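Local structure of hypothetical protein Atu2684 (Agrobacterium tumefaciens, 2AXO) at residues A[47-52]-A[115-120]; A[79-84]-A[96-101]. The protein is of unknown function but has a thioredoxin-like domain with a disulfide, which is consistent with a redox role. One frame throughout, in Å; residues are numbered along the deposited sequence.

Contact 1: residues A[47-52]-A[115-120]; sequences ELFTSQ and TPQAIL
E47 to F49 and Q117 to I119 run antiparallel as the two central strands of the four-stranded mixed sheet, with L48 and A118 closest at 4.3 Å between CA atoms. Two hydrogen-bonded pairs flank that one: E47 with I119, and F49 with Q117. The shortest rungs run from I119 N to E47 O and from F49 N to Q117 O, both 2.8 Å; the bond from Q117 N to F49 O is longer, at 3.2 Å.

On the face of E47, F49, Q117 and I119, the phenyl ring does most of the touching. With F49 CG anti to its own carbonyl carbon (chi1 -66°), the ring leans so that CE1 reaches I119 CG1 at 3.5 Å, near the ring plane, and the Q117 carbonyl oxygen lies at the same edge. Y78 stacks on this ring from the neighbouring parallel strand 74-79. A water sits between E47 OE1 and the I119 carbonyl oxygen, 2.6 Å from OE1, while E47 OE2 forms a salt bridge with R100.

Preceding strand 117-120 is a cis peptide bond between T115 and P116, the place where thioredoxin-like proteins carry their cis-proline. T115 touches C54 here, and C54 is disulfide-bonded to C57. T115 CG2 rests 3.6 Å from F49 O. On the other face, L48 CD1 lies alongside P116 CB at 4.0 Å, both pointing the same way, and helix 58-70 covers the pair through A60.

Contact 2: residues A[79-84]-A[96-101]; sequences HVDYWN and ENTERQ
Three side chains of helix 95-107, N97, T98 and Q101, each make a hydrogen bond to the end of strand 74-79 or the loop that follows. T98 OG1 gives its proton to D81 OD1 at 2.7 Å, arriving from above the carboxylate plane, 66° out of it. Having OG1 anti to its carbonyl carbon (chi1 -54°) leaves the T98 methyl, CG2, facing Y82, where it meets CD2 at the ring edge at 3.5 Å.

One helical turn on, the hydroxyl of Y82 donates to Q101 OE1 at 2.7 Å. The phenol ring and the amide are nearly coplanar, 9° apart, although the two side chains cross at about a right angle, and OE1 lies in the plane of the ring at its edge. V80 CG2 covers one face of this ring, 3.8 Å above its centre, while V80 CG1 is 3.6 Å from Q101 OE1. At the last residue of the strand, N97 ND2 donates to H79 O at 3.1 Å, with that oxygen in the plane of the N97 amide.

A second shell fixes these groups. Q101 NE2 is held by Q117 OE1 and the Y114 carbonyl, which orients the amide with OE1 toward Y82; N97 ND2 also reaches the V203 carbonyl. From the second subunit, Y102 meets the Y82 ring and packs on T98, so the contact borders the dimer interface. The loop thus folds back on helix 95-107, which belongs to the connection from strand 74-79 to the cis-proline before strand 117-120, as in thioredoxin-like folds.

Overall arrangement
The two contacts lie about 10 Å apart, centre to centre. Along the chain the order is 47-52, 79-84, 96-101, 115-120, so both segments of contact 2 come between those of contact 1. They meet directly: T50 O probably hydrogen-bonds to V80 N at 2.9 Å, just past the end of strand 74-79, and W83 NE1 probably bonds to T115 OG1 at 2.7 Å. Contact 1 thus forms the centre of the mixed sheet, while contact 2 ties the end of strand 74-79, outermost within this chain, and its loop to helix 95-107. T115, just before the cis-proline, touches C54 and reaches N111 of the second subunit, so this corner lies near both the disulfide and the dimer interface.

Contact 1: residues A[47-52]-A[115-120]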
ATOM      1  N   GLU A  47     -11.039 -13.691  -3.260  1.00  8.79           N
ATOM      2  CA  GLU A  47      -9.653 -13.367  -2.989  1.00  9.74           C
ATOM      3  C   GLU A  47      -9.588 -12.437  -1.799  1.00 11.06           C
ATOM      4  O   GLU A  47     -10.008 -11.285  -1.873  1.00 10.19           O
ATOM      5  CB  GLU A  47      -9.023 -12.699  -4.206  1.00  8.65           C
ATOM      6  CG  GLU A  47      -8.885 -13.632  -5.384  1.00  8.84           C
ATOM      7  CD  GLU A  47      -8.393 -12.925  -6.624  1.00  8.69           C
ATOM      8  OE1 GLU A  47      -9.169 -12.134  -7.193  1.00  8.62           O
ATOM      9  OE2 GLU A  47      -7.226 -13.155  -7.004  1.00  9.29           O
ATOM     10  N   LEU A  48      -9.061 -12.952  -0.696  1.00 10.64           N
ATOM     11  CA  LEU A  48      -8.956 -12.183   0.533  1.00 11.01           C
ATOM     12  C   LEU A  48      -7.572 -11.596   0.752  1.00 10.49           C
ATOM     13  O   LEU A  48      -6.566 -12.305   0.681  1.00  9.42           O
ATOM     14  CB  LEU A  48      -9.306 -13.085   1.718  1.00 10.24           C
ATOM     15  CG  LEU A  48      -9.057 -12.543   3.125  1.00 12.11           C
ATOM     16  CD1 LEU A  48     -10.098 -11.483   3.463  1.00 11.33           C
ATOM     17  CD2 LEU A  48      -9.124 -13.694   4.121  1.00 12.90           C
ATOM     18  N   PHE A  49      -7.525 -10.293   1.009  1.00  9.44           N
ATOM     19  CA  PHE A  49      -6.265  -9.625   1.300  1.00  9.12           C
ATOM     20  C   PHE A  49      -6.290  -9.451   2.807  1.00 10.47           C
ATOM     21  O   PHE A  49      -7.204  -8.840   3.367  1.00 10.24           O
ATOM     22  CB  PHE A  49      -6.172  -8.298   0.549  1.00  9.07           C
ATOM     23  CG  PHE A  49      -6.098  -8.484  -0.938  1.00  9.68           C
ATOM     24  CD1 PHE A  49      -7.258  -8.669  -1.687  1.00 10.63           C
ATOM     25  CD2 PHE A  49      -4.864  -8.611  -1.571  1.00  8.80           C
ATOM     26  CE1 PHE A  49      -7.191  -8.987  -3.047  1.00 10.50           C
ATOM     27  CE2 PHE A  49      -4.786  -8.927  -2.927  1.00  9.71           C
ATOM     28  CZ  PHE A  49      -5.950  -9.118  -3.666  1.00  9.13           C
ATOM     29  N   THR A  50      -5.282 -10.020   3.458  1.00 11.24           N
ATOM     30  CA  THR A  50      -5.211 -10.028   4.910  1.00 11.60           C
ATOM     31  C   THR A  50      -3.760  -9.960   5.371  1.00 11.09           C
ATOM     32  O   THR A  50      -2.864  -9.727   4.573  1.00  9.34           O
ATOM     33  CB  THR A  50      -5.850 -11.343   5.425  1.00 13.06           C
ATOM     34  OG1 THR A  50      -5.781 -11.411   6.853  1.00 14.09           O
ATOM     35  CG2 THR A  50      -5.130 -12.546   4.813  1.00 13.45           C
ATOM     36  N   SER A  51      -3.542 -10.156   6.667  1.00 14.10           N
ATOM     37  CA  SER A  51      -2.199 -10.150   7.237  1.00 15.99           C
ATOM     38  C   SER A  51      -2.270 -10.557   8.698  1.00 15.28           C
ATOM     39  O   SER A  51      -3.256 -10.278   9.382  1.00 16.15           O
ATOM     40  CB  SER A  51      -1.552  -8.764   7.132  1.00 15.76           C
ATOM     41  OG  SER A  51      -0.295  -8.758   7.792  1.00 15.84           O
ATOM     42  N   GLN A  52      -1.233 -11.220   9.188  1.00 17.14           N
ATOM     43  CA  GLN A  52      -1.255 -11.619  10.579  1.00 19.79           C
ATOM     44  C   GLN A  52      -1.052 -10.385  11.454  1.00 18.85           C
ATOM     45  O   GLN A  52      -1.388 -10.394  12.637  1.00 19.71           O
ATOM     46  CB  GLN A  52      -0.184 -12.670  10.870  1.00 22.75           C
ATOM     47  CG  GLN A  52       1.195 -12.126  11.160  1.00 30.39           C
ATOM     48  CD  GLN A  52       2.026 -13.100  11.974  1.00 32.59           C
ATOM     49  OE1 GLN A  52       1.802 -13.279  13.175  1.00 36.82           O
ATOM     50  NE2 GLN A  52       2.977 -13.749  11.320  1.00 34.76           N
ATOM     51  N   THR A 115      -7.656  -3.756   4.920  1.00 13.87           N
ATOM     52  CA  THR A 115      -7.700  -5.187   5.215  1.00 14.79           C
ATOM     53  C   THR A 115      -8.602  -5.341   6.429  1.00 13.42           C
ATOM     54  O   THR A 115      -8.604  -4.493   7.316  1.00 14.68           O
ATOM     55  CB  THR A 115      -6.303  -5.791   5.549  1.00 16.35           C
ATOM     56  OG1 THR A 115      -5.662  -4.998   6.554  1.00 17.00           O
ATOM     57  CG2 THR A 115      -5.427  -5.870   4.307  1.00 17.08           C
ATOM     58  N   PRO A 116      -9.404  -6.415   6.473  1.00 14.45           N
ATOM     59  CA  PRO A 116      -9.500  -7.459   5.450  1.00 13.06           C
ATOM     60  C   PRO A 116     -10.449  -7.070   4.319  1.00 13.72           C
ATOM     61  O   PRO A 116     -11.564  -6.595   4.561  1.00 15.39           O
ATOM     62  CB  PRO A 116     -10.002  -8.662   6.243  1.00 13.16           C
ATOM     63  CG  PRO A 116     -10.906  -8.025   7.247  1.00 15.09           C
ATOM     64  CD  PRO A 116     -10.135  -6.805   7.693  1.00 13.67           C
ATOM     65  N   GLN A 117      -9.998  -7.272   3.086  1.00 11.42           N
ATOM     66  CA  GLN A 117     -10.794  -6.948   1.913  1.00  9.67           C
ATOM     67  C   GLN A 117     -10.909  -8.159   1.005  1.00 10.13           C
ATOM     68  O   GLN A 117      -9.906  -8.777   0.650  1.00  8.20           O
ATOM     69  CB  GLN A 117     -10.149  -5.807   1.126  1.00 10.37           C
ATOM     70  CG  GLN A 117     -10.872  -5.492  -0.176  1.00  9.24           C
ATOM     71  CD  GLN A 117     -10.183  -4.410  -0.983  1.00 11.25           C
ATOM     72  OE1 GLN A 117      -9.033  -4.562  -1.391  1.00 10.70           O
ATOM     73  NE2 GLN A 117     -10.890  -3.314  -1.227  1.00 11.72           N
ATOM     74  N   ALA A 118     -12.135  -8.508   0.633  1.00  9.99           N
ATOM     75  CA  ALA A 118     -12.329  -9.637  -0.254  1.00 10.10           C
ATOM     76  C   ALA A 118     -12.763  -9.122  -1.618  1.00  9.92           C
ATOM     77  O   ALA A 118     -13.630  -8.251  -1.722  1.00 11.01           O
ATOM     78  CB  ALA A 118     -13.377 -10.592   0.314  1.00  9.75           C
ATOM     79  N   ILE A 119     -12.134  -9.651  -2.659  1.00  8.32           N
ATOM     80  CA  ILE A 119     -12.458  -9.277  -4.027  1.00  8.67           C
ATOM     81  C   ILE A 119     -13.238 -10.465  -4.587  1.00  9.13           C
ATOM     82  O   ILE A 119     -12.778 -11.603  -4.512  1.00  9.09           O
ATOM     83  CB  ILE A 119     -11.166  -9.027  -4.855  1.00  7.82           C
ATOM     84  CG1 ILE A 119     -10.330  -7.914  -4.204  1.00  7.81           C
ATOM     85  CG2 ILE A 119     -11.523  -8.669  -6.292  1.00  6.36           C
ATOM     86  CD1 ILE A 119     -11.035  -6.561  -4.124  1.00 10.50           C
ATOM     87  N   LEU A 120     -14.426 -10.204  -5.126  1.00  6.92           N
ATOM     88  CA  LEU A 120     -15.274 -11.274  -5.641  1.00  9.59           C
ATOM     89  C   LEU A 120     -15.315 -11.324  -7.174  1.00 10.02           C
ATOM     90  O   LEU A 120     -15.680 -10.343  -7.828  1.00  9.46           O
ATOM     91  CB  LEU A 120     -16.687 -11.112  -5.063  1.00  9.80           C
ATOM     92  CG  LEU A 120     -16.777 -10.859  -3.545  1.00  9.72           C
ATOM     93  CD1 LEU A 120     -18.236 -10.732  -3.146  1.00 10.43           C
ATOM     94  CD2 LEU A 120     -16.120 -11.994  -2.769  1.00 10.27           C
TER
HETATM   95  O   HOH W   1     -11.743 -12.436  -6.928  1.00 11.36           O

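Contact 2: residues A[79-84]-A[96-101]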
ATOM      1  N   HIS A  79      -1.538 -12.420   1.622  1.00 12.57           N
ATOM      2  CA  HIS A  79      -1.017 -11.658   2.750  1.00 13.14           C
ATOM      3  C   HIS A  79      -0.297 -10.414   2.246  1.00 13.48           C
ATOM      4  O   HIS A  79       0.653 -10.511   1.468  1.00 13.39           O
ATOM      5  CB  HIS A  79      -0.062 -12.517   3.581  1.00 13.49           C
ATOM      6  CG  HIS A  79      -0.752 -13.563   4.402  1.00 14.99           C
ATOM      7  ND1 HIS A  79      -1.408 -14.638   3.843  1.00 17.72           N
ATOM      8  CD2 HIS A  79      -0.891 -13.692   5.743  1.00 13.97           C
ATOM      9  CE1 HIS A  79      -1.921 -15.387   4.804  1.00 15.25           C
ATOM     10  NE2 HIS A  79      -1.622 -14.835   5.966  1.00 19.28           N
ATOM     11  N   VAL A  80      -0.761  -9.247   2.688  1.00 15.10           N
ATOM     12  CA  VAL A  80      -0.168  -7.971   2.288  1.00 15.99           C
ATOM     13  C   VAL A  80       1.030  -7.625   3.170  1.00 18.07           C
ATOM     14  O   VAL A  80       1.141  -8.106   4.296  1.00 18.16           O
ATOM     15  CB  VAL A  80      -1.209  -6.831   2.356  1.00 16.83           C
ATOM     16  CG1 VAL A  80      -2.318  -7.099   1.351  1.00 17.32           C
ATOM     17  CG2 VAL A  80      -1.781  -6.718   3.766  1.00 15.36           C
ATOM     18  N   ASP A  81       1.926  -6.787   2.663  1.00 19.82           N
ATOM     19  CA  ASP A  81       3.116  -6.438   3.430  1.00 21.35           C
ATOM     20  C   ASP A  81       3.030  -5.152   4.239  1.00 22.17           C
ATOM     21  O   ASP A  81       3.926  -4.859   5.028  1.00 23.72           O
ATOM     22  CB  ASP A  81       4.336  -6.368   2.500  1.00 23.01           C
ATOM     23  CG  ASP A  81       4.265  -5.208   1.523  1.00 23.63           C
ATOM     24  OD1 ASP A  81       3.212  -4.539   1.448  1.00 22.99           O
ATOM     25  OD2 ASP A  81       5.268  -4.965   0.821  1.00 25.76           O
ATOM     26  N   TYR A  82       1.954  -4.389   4.081  1.00 21.18           N
ATOM     27  CA  TYR A  82       1.876  -3.136   4.810  1.00 21.89           C
ATOM     28  C   TYR A  82       1.484  -3.197   6.283  1.00 21.41           C
ATOM     29  O   TYR A  82       1.089  -2.192   6.872  1.00 22.24           O
ATOM     30  CB  TYR A  82       0.997  -2.137   4.049  1.00 21.65           C
ATOM     31  CG  TYR A  82      -0.391  -2.597   3.668  1.00 21.03           C
ATOM     32  CD1 TYR A  82      -1.401  -2.692   4.620  1.00 21.13           C
ATOM     33  CD2 TYR A  82      -0.719  -2.827   2.334  1.00 20.10           C
ATOM     34  CE1 TYR A  82      -2.712  -2.989   4.251  1.00 18.85           C
ATOM     35  CE2 TYR A  82      -2.018  -3.126   1.951  1.00 16.48           C
ATOM     36  CZ  TYR A  82      -3.011  -3.199   2.910  1.00 17.18           C
ATOM     37  OH  TYR A  82      -4.308  -3.439   2.527  1.00 13.99           O
ATOM     38  N   TRP A  83       1.612  -4.376   6.882  1.00 22.64           N
ATOM     39  CA  TRP A  83       1.311  -4.545   8.297  1.00 24.39           C
ATOM     40  C   TRP A  83       2.565  -5.002   9.022  1.00 26.84           C
ATOM     41  O   TRP A  83       2.543  -5.274  10.222  1.00 27.90           O
ATOM     42  CB  TRP A  83       0.189  -5.563   8.510  1.00 22.21           C
ATOM     43  CG  TRP A  83      -1.161  -5.005   8.245  1.00 19.34           C
ATOM     44  CD1 TRP A  83      -1.934  -5.209   7.135  1.00 20.22           C
ATOM     45  CD2 TRP A  83      -1.902  -4.127   9.096  1.00 17.59           C
ATOM     46  NE1 TRP A  83      -3.110  -4.513   7.246  1.00 17.40           N
ATOM     47  CE2 TRP A  83      -3.119  -3.840   8.441  1.00 17.57           C
ATOM     48  CE3 TRP A  83      -1.655  -3.553  10.350  1.00 17.78           C
ATOM     49  CZ2 TRP A  83      -4.095  -3.006   9.000  1.00 15.89           C
ATOM     50  CZ3 TRP A  83      -2.625  -2.719  10.907  1.00 16.92           C
ATOM     51  CH2 TRP A  83      -3.829  -2.456  10.231  1.00 17.55           C
ATOM     52  N   ASN A  84       3.663  -5.086   8.280  1.00 29.62           N
ATOM     53  CA  ASN A  84       4.932  -5.500   8.858  1.00 32.19           C
ATOM     54  C   ASN A  84       5.643  -4.273   9.403  1.00 33.87           C
ATOM     55  O   ASN A  84       5.547  -3.186   8.835  1.00 35.11           O
ATOM     56  CB  ASN A  84       5.818  -6.172   7.804  1.00 31.89           C
ATOM     57  CG  ASN A  84       5.111  -7.296   7.073  1.00 32.07           C
ATOM     58  OD1 ASN A  84       4.415  -8.108   7.680  1.00 32.84           O
ATOM     59  ND2 ASN A  84       5.295  -7.352   5.760  1.00 33.46           N
ATOM     60  N   GLU A  96       4.389  -8.291  -3.959  1.00 19.14           N
ATOM     61  CA  GLU A  96       3.598  -8.672  -5.125  1.00 18.86           C
ATOM     62  C   GLU A  96       2.121  -8.809  -4.770  1.00 16.96           C
ATOM     63  O   GLU A  96       1.252  -8.425  -5.550  1.00 15.79           O
ATOM     64  CB  GLU A  96       4.117  -9.988  -5.713  1.00 23.48           C
ATOM     65  CG  GLU A  96       5.476  -9.880  -6.408  1.00 29.16           C
ATOM     66  CD  GLU A  96       6.581  -9.421  -5.474  1.00 32.02           C
ATOM     67  OE1 GLU A  96       6.794 -10.075  -4.432  1.00 32.87           O
ATOM     68  OE2 GLU A  96       7.242  -8.404  -5.781  1.00 34.58           O
ATOM     69  N   ASN A  97       1.836  -9.360  -3.595  1.00 17.26           N
ATOM     70  CA  ASN A  97       0.453  -9.513  -3.168  1.00 15.44           C
ATOM     71  C   ASN A  97      -0.175  -8.152  -2.963  1.00 14.32           C
ATOM     72  O   ASN A  97      -1.321  -7.921  -3.341  1.00 13.92           O
ATOM     73  CB  ASN A  97       0.364 -10.292  -1.861  1.00 14.74           C
ATOM     74  CG  ASN A  97       0.580 -11.765  -2.054  1.00 12.07           C
ATOM     75  OD1 ASN A  97       0.588 -12.251  -3.180  1.00 14.11           O
ATOM     76  ND2 ASN A  97       0.747 -12.493  -0.954  1.00 10.68           N
ATOM     77  N   THR A  98       0.572  -7.251  -2.340  1.00 14.27           N
ATOM     78  CA  THR A  98       0.050  -5.921  -2.104  1.00 13.62           C
ATOM     79  C   THR A  98      -0.194  -5.234  -3.447  1.00 13.93           C
ATOM     80  O   THR A  98      -1.211  -4.567  -3.632  1.00 13.69           O
ATOM     81  CB  THR A  98       1.015  -5.081  -1.243  1.00 15.23           C
ATOM     82  OG1 THR A  98       1.320  -5.793  -0.035  1.00 12.78           O
ATOM     83  CG2 THR A  98       0.376  -3.745  -0.879  1.00 15.83           C
ATOM     84  N   GLU A  99       0.720  -5.411  -4.393  1.00 12.95           N
ATOM     85  CA  GLU A  99       0.545  -4.798  -5.706  1.00 14.38           C
ATOM     86  C   GLU A  99      -0.732  -5.276  -6.388  1.00 12.70           C
ATOM     87  O   GLU A  99      -1.376  -4.512  -7.111  1.00 12.91           O
ATOM     88  CB  GLU A  99       1.755  -5.081  -6.597  1.00 18.00           C
ATOM     89  CG  GLU A  99       3.023  -4.421  -6.085  1.00 23.65           C
ATOM     90  CD  GLU A  99       4.174  -4.537  -7.055  1.00 28.11           C
ATOM     91  OE1 GLU A  99       4.482  -5.671  -7.478  1.00 31.41           O
ATOM     92  OE2 GLU A  99       4.775  -3.493  -7.389  1.00 31.51           O
ATOM     93  N   ARG A 100      -1.106  -6.531  -6.157  1.00 12.04           N
ATOM     94  CA  ARG A 100      -2.332  -7.048  -6.758  1.00 11.52           C
ATOM     95  C   ARG A 100      -3.524  -6.316  -6.148  1.00 11.35           C
ATOM     96  O   ARG A 100      -4.468  -5.974  -6.854  1.00 10.02           O
ATOM     97  CB  ARG A 100      -2.455  -8.564  -6.544  1.00 12.52           C
ATOM     98  CG  ARG A 100      -3.685  -9.197  -7.205  1.00 12.97           C
ATOM     99  CD  ARG A 100      -3.555 -10.717  -7.220  1.00 13.08           C
ATOM    100  NE  ARG A 100      -4.716 -11.411  -7.790  1.00 12.13           N
ATOM    101  CZ  ARG A 100      -5.034 -11.421  -9.082  1.00 11.82           C
ATOM    102  NH1 ARG A 100      -4.288 -10.769  -9.968  1.00 10.26           N
ATOM    103  NH2 ARG A 100      -6.083 -12.110  -9.496  1.00 10.29           N
ATOM    104  N   GLN A 101      -3.491  -6.056  -4.843  1.00 10.23           N
ATOM    105  CA  GLN A 101      -4.604  -5.340  -4.239  1.00 10.86           C
ATOM    106  C   GLN A 101      -4.657  -3.920  -4.818  1.00 12.51           C
ATOM    107  O   GLN A 101      -5.735  -3.340  -4.938  1.00 11.34           O
ATOM    108  CB  GLN A 101      -4.479  -5.298  -2.714  1.00 10.83           C
ATOM    109  CG  GLN A 101      -5.651  -4.621  -2.016  1.00 12.90           C
ATOM    110  CD  GLN A 101      -5.522  -4.655  -0.502  1.00 13.03           C
ATOM    111  OE1 GLN A 101      -4.424  -4.530   0.039  1.00 13.14           O
ATOM    112  NE2 GLN A 101      -6.649  -4.802   0.187  1.00 14.60           N
TER